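Local coordinates for acetyl-CoA acetyltransferase (Bacillus anthracis, PDB 3SS6), which probably catalyses the reversible thiolase condensation of two acetyl-CoA molecules to acetoacetyl-CoA and free coenzyme A, at residues Val8-Val13 with Val257-Ser262; Glu161-Leu166 with Gly241-Gly246. One frame throughout, in Å; residues are numbered along the deposited sequence.

Contact 1. Residues Val8-Val13 with Val257-Ser262; sequences VITAAV and VLVLMS
V257 pairs with V13 through two backbone hydrogen bonds, V257 N to V13 O at 2.9 Å and V13 N to V257 O, and both valines touch V36 of helix 29-43. L258 projects to the other face of the sheet, where its CD2 lies 3.9 Å from CD1 of I9, the two side chains crossing at a slant. Here I98 of helix 93-107 and V361 of helix 352-370 close over L258. V259 meets two residues at once, because a beta bulge at T10 and A11 breaks the regular pairing. T10 N donates to V259 O at 2.8 Å, while V259 N reaches A11 O at 3.0 Å from above the carbonyl plane, 39° out of it; the buried A11 N finds no partner. Strands 7-19 and 252-262 pair here at one edge of the N-terminal half of the thiolase fold, ordered 83-88, 53-57, 112-120, 252-262, 7-19, with 252-262 antiparallel to both neighbours. The T10 side chain slants across V259, bringing OG1, bonded to the carbonyl of G44, to 3.4 Å from CG1 of that valine. L260 returns to the L258 face and runs alongside I9, CD2 to CG1 of I9 at 4.0 Å. M261 exchanges two backbone hydrogen bonds with V8. Its CG sits between the backbone N and the carbonyl carbon (chi1 65°), and a further bend at chi3 (67°) brings CE to 3.7 Å from CG2 of T10, at about a right angle to the threonine side chain. At S262, whose O lies near CG2 of V8, the strand ends and OG caps helix 263-269 through K265 N.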
# COMPACT_ATOMS: atom_id res chain seq x y z
N VAL A 8 -7.26 -18.39 43.07
CA VAL A 8 -6.64 -17.25 43.74
C VAL A 8 -5.63 -16.59 42.83
O VAL A 8 -5.17 -17.17 41.85
CB VAL A 8 -5.99 -17.64 45.10
CG1 VAL A 8 -7.05 -18.22 46.04
CG2 VAL A 8 -4.86 -18.62 44.89
N ILE A 9 -5.29 -15.35 43.16
CA ILE A 9 -4.43 -14.52 42.34
C ILE A 9 -3.22 -14.17 43.19
O ILE A 9 -3.38 -13.59 44.27
CB ILE A 9 -5.17 -13.21 41.96
CG1 ILE A 9 -6.35 -13.53 41.03
CG2 ILE A 9 -4.21 -12.23 41.27
CD1 ILE A 9 -7.40 -12.43 40.99
N THR A 10 -2.03 -14.51 42.72
CA THR A 10 -0.83 -14.30 43.54
C THR A 10 0.06 -13.12 43.12
O THR A 10 0.98 -12.73 43.87
CB THR A 10 0.03 -15.58 43.60
OG1 THR A 10 0.46 -15.94 42.28
CG2 THR A 10 -0.77 -16.73 44.21
N ALA A 11 -0.20 -12.57 41.94
CA ALA A 11 0.51 -11.39 41.47
C ALA A 11 -0.39 -10.67 40.49
O ALA A 11 -1.23 -11.29 39.84
CB ALA A 11 1.84 -11.77 40.78
N ALA A 12 -0.23 -9.35 40.41
CA ALA A 12 -1.04 -8.54 39.52
C ALA A 12 -0.24 -7.30 39.17
O ALA A 12 -0.03 -6.43 40.01
CB ALA A 12 -2.35 -8.16 40.20
N VAL A 13 0.23 -7.23 37.93
CA VAL A 13 1.12 -6.15 37.52
C VAL A 13 0.75 -5.63 36.14
O VAL A 13 0.03 -6.28 35.39
CB VAL A 13 2.60 -6.59 37.50
CG1 VAL A 13 3.09 -6.82 38.93
CG2 VAL A 13 2.79 -7.84 36.64
N VAL A 257 -1.00 -8.26 33.55
CA VAL A 257 -0.88 -9.70 33.70
C VAL A 257 -1.14 -10.08 35.16
O VAL A 257 -0.68 -9.40 36.07
CB VAL A 257 0.57 -10.14 33.33
CG1 VAL A 257 0.79 -11.59 33.60
CG2 VAL A 257 0.86 -9.84 31.84
N LEU A 258 -1.90 -11.16 35.37
CA LEU A 258 -2.07 -11.73 36.70
C LEU A 258 -1.48 -13.14 36.71
O LEU A 258 -1.47 -13.81 35.68
CB LEU A 258 -3.56 -11.84 37.06
CG LEU A 258 -4.37 -10.60 37.43
CD1 LEU A 258 -4.37 -9.59 36.29
CD2 LEU A 258 -5.78 -11.07 37.76
N VAL A 259 -1.02 -13.59 37.88
CA VAL A 259 -0.70 -15.00 38.05
C VAL A 259 -1.84 -15.60 38.87
O VAL A 259 -2.16 -15.10 39.96
CB VAL A 259 0.64 -15.22 38.78
CG1 VAL A 259 0.87 -16.72 39.03
CG2 VAL A 259 1.81 -14.62 37.97
N LEU A 260 -2.46 -16.64 38.33
CA LEU A 260 -3.57 -17.31 39.00
C LEU A 260 -3.21 -18.75 39.27
O LEU A 260 -2.49 -19.37 38.48
CB LEU A 260 -4.84 -17.25 38.13
CG LEU A 260 -5.34 -15.86 37.75
CD1 LEU A 260 -4.80 -15.41 36.36
CD2 LEU A 260 -6.85 -15.85 37.75
N MET A 261 -3.72 -19.31 40.36
CA MET A 261 -3.51 -20.73 40.63
C MET A 261 -4.63 -21.25 41.52
O MET A 261 -5.45 -20.48 42.01
CB MET A 261 -2.13 -20.96 41.28
CG MET A 261 -1.99 -20.33 42.67
SD MET A 261 -0.32 -20.56 43.35
CE MET A 261 0.63 -19.55 42.20
N SER A 262 -4.70 -22.57 41.70
CA SER A 262 -5.69 -23.11 42.62
C SER A 262 -5.32 -22.68 44.03
O SER A 262 -4.15 -22.49 44.34
CB SER A 262 -5.76 -24.63 42.52
OG SER A 262 -4.55 -25.23 42.97

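Contact 2. Residues Glu161-Leu166 with Gly241-Gly246; sequences ETAENL and GSVTAG
This is a buried helix-to-loop contact in which one carboxylate, that of E164, takes the backbone N-H groups of two successive residues, S242 and V243. It belongs to the loop domain of the thiolase fold, the long insertion between strands 112-120 and 252-262: helix 159-170 supplies the acid, and the irregular chain after helix 227-231 supplies the amides. E164 starts out alongside the loop, and a bend at chi2 (-77°) folds the chain over to it. OE2 then accepts from S242 N at 2.9 Å on its syn lone pair, the side of OE1, and from V243 N, also at 2.9 Å, which arrives 45° out of the carboxylate plane. The V243 bond is nearly straight, at 171°. One amide on the syn lone pair and one well above the plane, together with water, probably limit the rotation of the carboxylate, and the amide dipoles would probably help to stabilise its negative charge. The aliphatic part is used as well: the E164 and V243 side chains run antiparallel alongside each other, with CG2 of V243 lying 3.9 Å from CG of E164. The same methyl meets CB of A163 at 4.1 Å, a small apolar patch beside the polar grip that V167, one helical turn beyond, extends. Water takes up further places on the carboxylate. One molecule bridges OE1 of E164 and OG of S242, a hydroxyl that also bonds to NE2 of Q177 on helix 174-194. A second water donates to OE2 of E164 at 2.7 Å and to the carbonyl O of V243 at 2.8 Å, giving OE2 its third hydrogen bond.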
# COMPACT_ATOMS: atom_id res chain seq x y z
N GLU A 161 -20.29 7.16 18.43
CA GLU A 161 -21.70 7.33 18.08
C GLU A 161 -22.60 6.51 19.00
O GLU A 161 -23.66 6.98 19.40
CB GLU A 161 -21.95 6.99 16.61
CG GLU A 161 -21.02 7.73 15.65
CD GLU A 161 -21.26 7.37 14.19
OE1 GLU A 161 -20.32 6.84 13.55
OE2 GLU A 161 -22.38 7.64 13.69
N THR A 162 -22.17 5.30 19.38
CA THR A 162 -22.96 4.50 20.31
C THR A 162 -23.04 5.20 21.66
O THR A 162 -24.02 5.07 22.39
CB THR A 162 -22.44 3.04 20.49
OG1 THR A 162 -21.27 3.04 21.32
CG2 THR A 162 -22.11 2.42 19.14
N ALA A 163 -22.00 5.97 21.98
CA ALA A 163 -21.99 6.77 23.20
C ALA A 163 -23.04 7.87 23.11
O ALA A 163 -23.78 8.11 24.07
CB ALA A 163 -20.59 7.36 23.45
N GLU A 164 -23.13 8.53 21.95
CA GLU A 164 -24.12 9.58 21.77
C GLU A 164 -25.52 9.00 21.86
O GLU A 164 -26.45 9.68 22.29
CB GLU A 164 -23.94 10.31 20.43
CG GLU A 164 -22.78 11.32 20.40
CD GLU A 164 -23.10 12.63 21.12
OE1 GLU A 164 -24.23 12.78 21.62
OE2 GLU A 164 -22.21 13.51 21.16
N ASN A 165 -25.68 7.74 21.46
CA ASN A 165 -26.98 7.09 21.60
C ASN A 165 -27.37 7.01 23.07
O ASN A 165 -28.53 7.19 23.42
CB ASN A 165 -26.98 5.69 20.98
CG ASN A 165 -26.95 5.72 19.45
OD1 ASN A 165 -27.34 6.71 18.83
ND2 ASN A 165 -26.47 4.63 18.84
N LEU A 166 -26.39 6.73 23.92
CA LEU A 166 -26.65 6.64 25.35
C LEU A 166 -26.90 8.03 25.95
O LEU A 166 -27.71 8.16 26.86
CB LEU A 166 -25.50 5.92 26.06
CG LEU A 166 -25.53 4.40 25.94
CD1 LEU A 166 -24.28 3.78 26.56
CD2 LEU A 166 -26.79 3.83 26.58
N GLY A 241 -23.51 17.66 19.28
CA GLY A 241 -23.34 16.60 20.25
C GLY A 241 -22.64 17.07 21.51
O GLY A 241 -22.45 18.28 21.71
N SER A 242 -22.25 16.12 22.35
CA SER A 242 -21.58 16.42 23.62
C SER A 242 -20.40 15.50 23.91
O SER A 242 -19.59 15.80 24.78
CB SER A 242 -22.57 16.40 24.78
OG SER A 242 -23.26 15.16 24.83
N VAL A 243 -20.29 14.38 23.20
CA VAL A 243 -19.11 13.53 23.34
C VAL A 243 -17.95 14.18 22.57
O VAL A 243 -18.08 14.49 21.39
CB VAL A 243 -19.36 12.09 22.83
CG1 VAL A 243 -18.12 11.21 23.03
CG2 VAL A 243 -20.55 11.47 23.55
N THR A 244 -16.82 14.39 23.26
CA THR A 244 -15.66 15.06 22.67
C THR A 244 -14.42 14.19 22.86
O THR A 244 -14.46 13.15 23.51
CB THR A 244 -15.37 16.39 23.38
OG1 THR A 244 -14.85 16.12 24.69
CG2 THR A 244 -16.64 17.24 23.51
N ALA A 245 -13.30 14.63 22.30
CA ALA A 245 -12.04 13.93 22.55
C ALA A 245 -11.65 14.01 24.03
O ALA A 245 -10.98 13.12 24.55
CB ALA A 245 -10.93 14.51 21.70
N GLY A 246 -12.08 15.08 24.69
CA GLY A 246 -11.72 15.30 26.09
C GLY A 246 -12.50 14.44 27.07
O GLY A 246 -12.00 14.12 28.14
O HOH W 1 -20.14 14.13 19.59
O HOH W 2 -25.46 15.33 22.91

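Overall arrangement
The two contacts lie on opposite sides of the chain's centre, with their own centres 36 Å apart and nearest atoms about 25 Å apart. Contact 1 joins neighbouring strands 7-19 and 252-262 of the large mixed sheet; contact 2 holds helix 159-170 to a loop in the region outside that sheet. Along the chain contact 2 is nested within contact 1: strand 7-19 comes first, then helix 159-170, the loop 241-246 and, soon after it, strand 252-262. The long loop-domain excursion is thus fastened within itself before the chain returns to the core, and the returning strand completes the N-terminal thiolase half against its first strand.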